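Long-range contact in regulatory protein PCRH (Pseudomonas aeruginosa, PDB 2XCC), which probably acts as the type III secretion chaperone that binds the translocator proteins PopB and PopD in the bacterial cytoplasm before their export: residues L56-C61 with L72-Y77. Residues are numbered along the deposited sequence; the frame is centred on the assembly and turned at random.
Sequences LGLGAC and LQSYSY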
loop_
_atom_site.group_PDB
_atom_site.type_symbol
_atom_site.label_atom_id
_atom_site.label_comp_id
_atom_site.label_asym_id
_atom_site.label_seq_id
_atom_site.Cartn_x
_atom_site.Cartn_y
_atom_site.Cartn_z
ATOM N N LEU A 56 2.829 -8.723 -4.970
ATOM C CA LEU A 56 2.398 -9.626 -6.022
ATOM C C LEU A 56 1.810 -10.882 -5.436
ATOM O O LEU A 56 0.737 -11.287 -5.855
ATOM C CB LEU A 56 3.523 -9.990 -6.989
ATOM C CG LEU A 56 3.597 -9.208 -8.275
ATOM C CD1 LEU A 56 4.694 -9.887 -9.187
ATOM C CD2 LEU A 56 2.219 -9.138 -9.005
ATOM N N GLY A 57 2.501 -11.503 -4.475
ATOM C CA GLY A 57 2.069 -12.804 -3.921
ATOM C C GLY A 57 0.779 -12.625 -3.096
ATOM O O GLY A 57 -0.239 -13.318 -3.291
ATOM N N LEU A 58 0.797 -11.636 -2.217
ATOM C CA LEU A 58 -0.410 -11.370 -1.388
ATOM C C LEU A 58 -1.668 -11.196 -2.282
ATOM O O LEU A 58 -2.618 -11.964 -2.199
ATOM C CB LEU A 58 -0.142 -10.134 -0.531
ATOM C CG LEU A 58 -1.379 -9.804 0.357
ATOM C CD1 LEU A 58 -1.732 -10.965 1.274
ATOM C CD2 LEU A 58 -1.124 -8.556 1.188
ATOM N N GLY A 59 -1.646 -10.179 -3.158
ATOM C CA GLY A 59 -2.631 -10.021 -4.260
ATOM C C GLY A 59 -3.070 -11.329 -4.939
ATOM O O GLY A 59 -4.233 -11.724 -4.858
ATOM N N ALA A 60 -2.147 -12.019 -5.575
ATOM C CA ALA A 60 -2.512 -13.246 -6.259
ATOM C C ALA A 60 -3.291 -14.247 -5.374
ATOM O O ALA A 60 -4.358 -14.768 -5.776
ATOM C CB ALA A 60 -1.258 -13.843 -6.912
ATOM N N CYS A 61 -2.841 -14.443 -4.130
ATOM C CA CYS A 61 -3.564 -15.333 -3.214
ATOM C C CYS A 61 -4.996 -14.902 -3.012
ATOM O O CYS A 61 -5.914 -15.732 -3.023
ATOM C CB CYS A 61 -2.841 -15.444 -1.842
ATOM S SG CYS A 61 -1.193 -16.163 -2.028
ATOM N N LEU A 72 -7.024 -5.995 -4.801
ATOM C CA LEU A 72 -6.870 -4.758 -5.488
ATOM C C LEU A 72 -5.989 -3.855 -4.676
ATOM O O LEU A 72 -5.026 -3.289 -5.191
ATOM C CB LEU A 72 -8.249 -4.178 -5.794
ATOM C CG LEU A 72 -8.449 -3.470 -7.118
ATOM C CD1 LEU A 72 -7.717 -4.197 -8.235
ATOM C CD2 LEU A 72 -9.962 -3.402 -7.437
ATOM N N GLN A 73 -6.278 -3.751 -3.398
ATOM C CA GLN A 73 -5.379 -3.050 -2.461
ATOM C C GLN A 73 -3.904 -3.524 -2.534
ATOM O O GLN A 73 -3.032 -2.663 -2.656
ATOM C CB GLN A 73 -5.866 -3.242 -1.041
ATOM C CG GLN A 73 -6.869 -2.250 -0.542
ATOM C CD GLN A 73 -7.712 -2.849 0.587
ATOM O OE1 GLN A 73 -7.190 -3.257 1.633
ATOM N NE2 GLN A 73 -9.013 -2.920 0.370
ATOM N N SER A 74 -3.595 -4.843 -2.465
ATOM C CA SER A 74 -2.162 -5.216 -2.523
ATOM C C SER A 74 -1.547 -4.727 -3.798
ATOM O O SER A 74 -0.505 -4.099 -3.760
ATOM C CB SER A 74 -1.835 -6.700 -2.367
ATOM O OG SER A 74 -2.671 -7.279 -1.425
ATOM N N TYR A 75 -2.204 -5.021 -4.913
ATOM C CA TYR A 75 -1.676 -4.707 -6.232
ATOM C C TYR A 75 -1.322 -3.212 -6.323
ATOM O O TYR A 75 -0.194 -2.821 -6.722
ATOM C CB TYR A 75 -2.700 -5.127 -7.264
ATOM C CG TYR A 75 -2.797 -6.649 -7.470
ATOM C CD1 TYR A 75 -1.699 -7.478 -7.262
ATOM C CD2 TYR A 75 -3.988 -7.241 -7.905
ATOM C CE1 TYR A 75 -1.773 -8.861 -7.474
ATOM C CE2 TYR A 75 -4.082 -8.630 -8.087
ATOM C CZ TYR A 75 -2.947 -9.426 -7.884
ATOM O OH TYR A 75 -3.013 -10.779 -8.133
ATOM N N SER A 76 -2.243 -2.391 -5.849
ATOM C CA SER A 76 -2.096 -0.940 -5.937
ATOM C C SER A 76 -0.932 -0.414 -5.114
ATOM O O SER A 76 -0.250 0.501 -5.558
ATOM C CB SER A 76 -3.390 -0.234 -5.525
ATOM O OG SER A 76 -4.424 -0.483 -6.465
ATOM N N TYR A 77 -0.719 -0.967 -3.914
ATOM C CA TYR A 77 0.421 -0.562 -3.145
ATOM C C TYR A 77 1.684 -1.066 -3.864
ATOM O O TYR A 77 2.642 -0.340 -4.004
ATOM C CB TYR A 77 0.360 -1.077 -1.699
ATOM C CG TYR A 77 1.644 -0.769 -0.943
ATOM C CD1 TYR A 77 1.893 0.519 -0.482
ATOM C CD2 TYR A 77 2.632 -1.745 -0.734
ATOM C CE1 TYR A 77 3.041 0.835 0.207
ATOM C CE2 TYR A 77 3.828 -1.415 -0.039
ATOM C CZ TYR A 77 3.987 -0.110 0.427
ATOM O OH TYR A 77 5.116 0.302 1.073
#
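Two antiparallel helices of a tetratricopeptide-repeat (TPR) type hairpin meet where the ring of Tyr-75 lies against the backbone of Gly-59. Segments 56-61 and 72-77, on helices 52-64 and 68-81, run at 159° to each other, their axes 7.9 Å apart at closest approach. The lack of a side chain on Gly-59 goes with this closeness: it leaves the glycine CA open to the ring face and lets the backbones come to 5.1 Å between Gly-59 CA and Ser-74 CA. Gly-59 CA rests over one face of Tyr-75 in a CH-pi contact, 4.0 Å from the ring centroid and 30° off the normal. Tyr-75 chi1 (-74°) sets CG anti to its carbonyl carbon, swinging the ring across to helix 52-64. At the ring edge, near its plane, Leu-56 O lies 3.8 Å from Tyr-75 CE1, while Leu-56 CD2 packs more loosely on the same carbon. Tyr-75 OH reaches past Gly-59 to 3.0 Å from Ala-60 N, but the angle is poor and that N-H is already given to Leu-56 O. The hydroxyl is bonded instead to the side chain of Gln-63, one turn beyond Ala-60 on helix 52-64, so the phenol is held at its polar end as well as over its face. Ser-74 points at helix 52-64, with CB 3.6 Å from Gly-59 N and OG 3.3 Å from Leu-58 CD2. Leu-58 bridges from this serine to Gln-38 and Phe-41 of helix 34-47, while Leu-56 touches Arg-87 of helix 87-99. A glycine on one helix under the face of an aromatic on the next is consistent with the close antiparallel helix pairing of TPR-type hairpins.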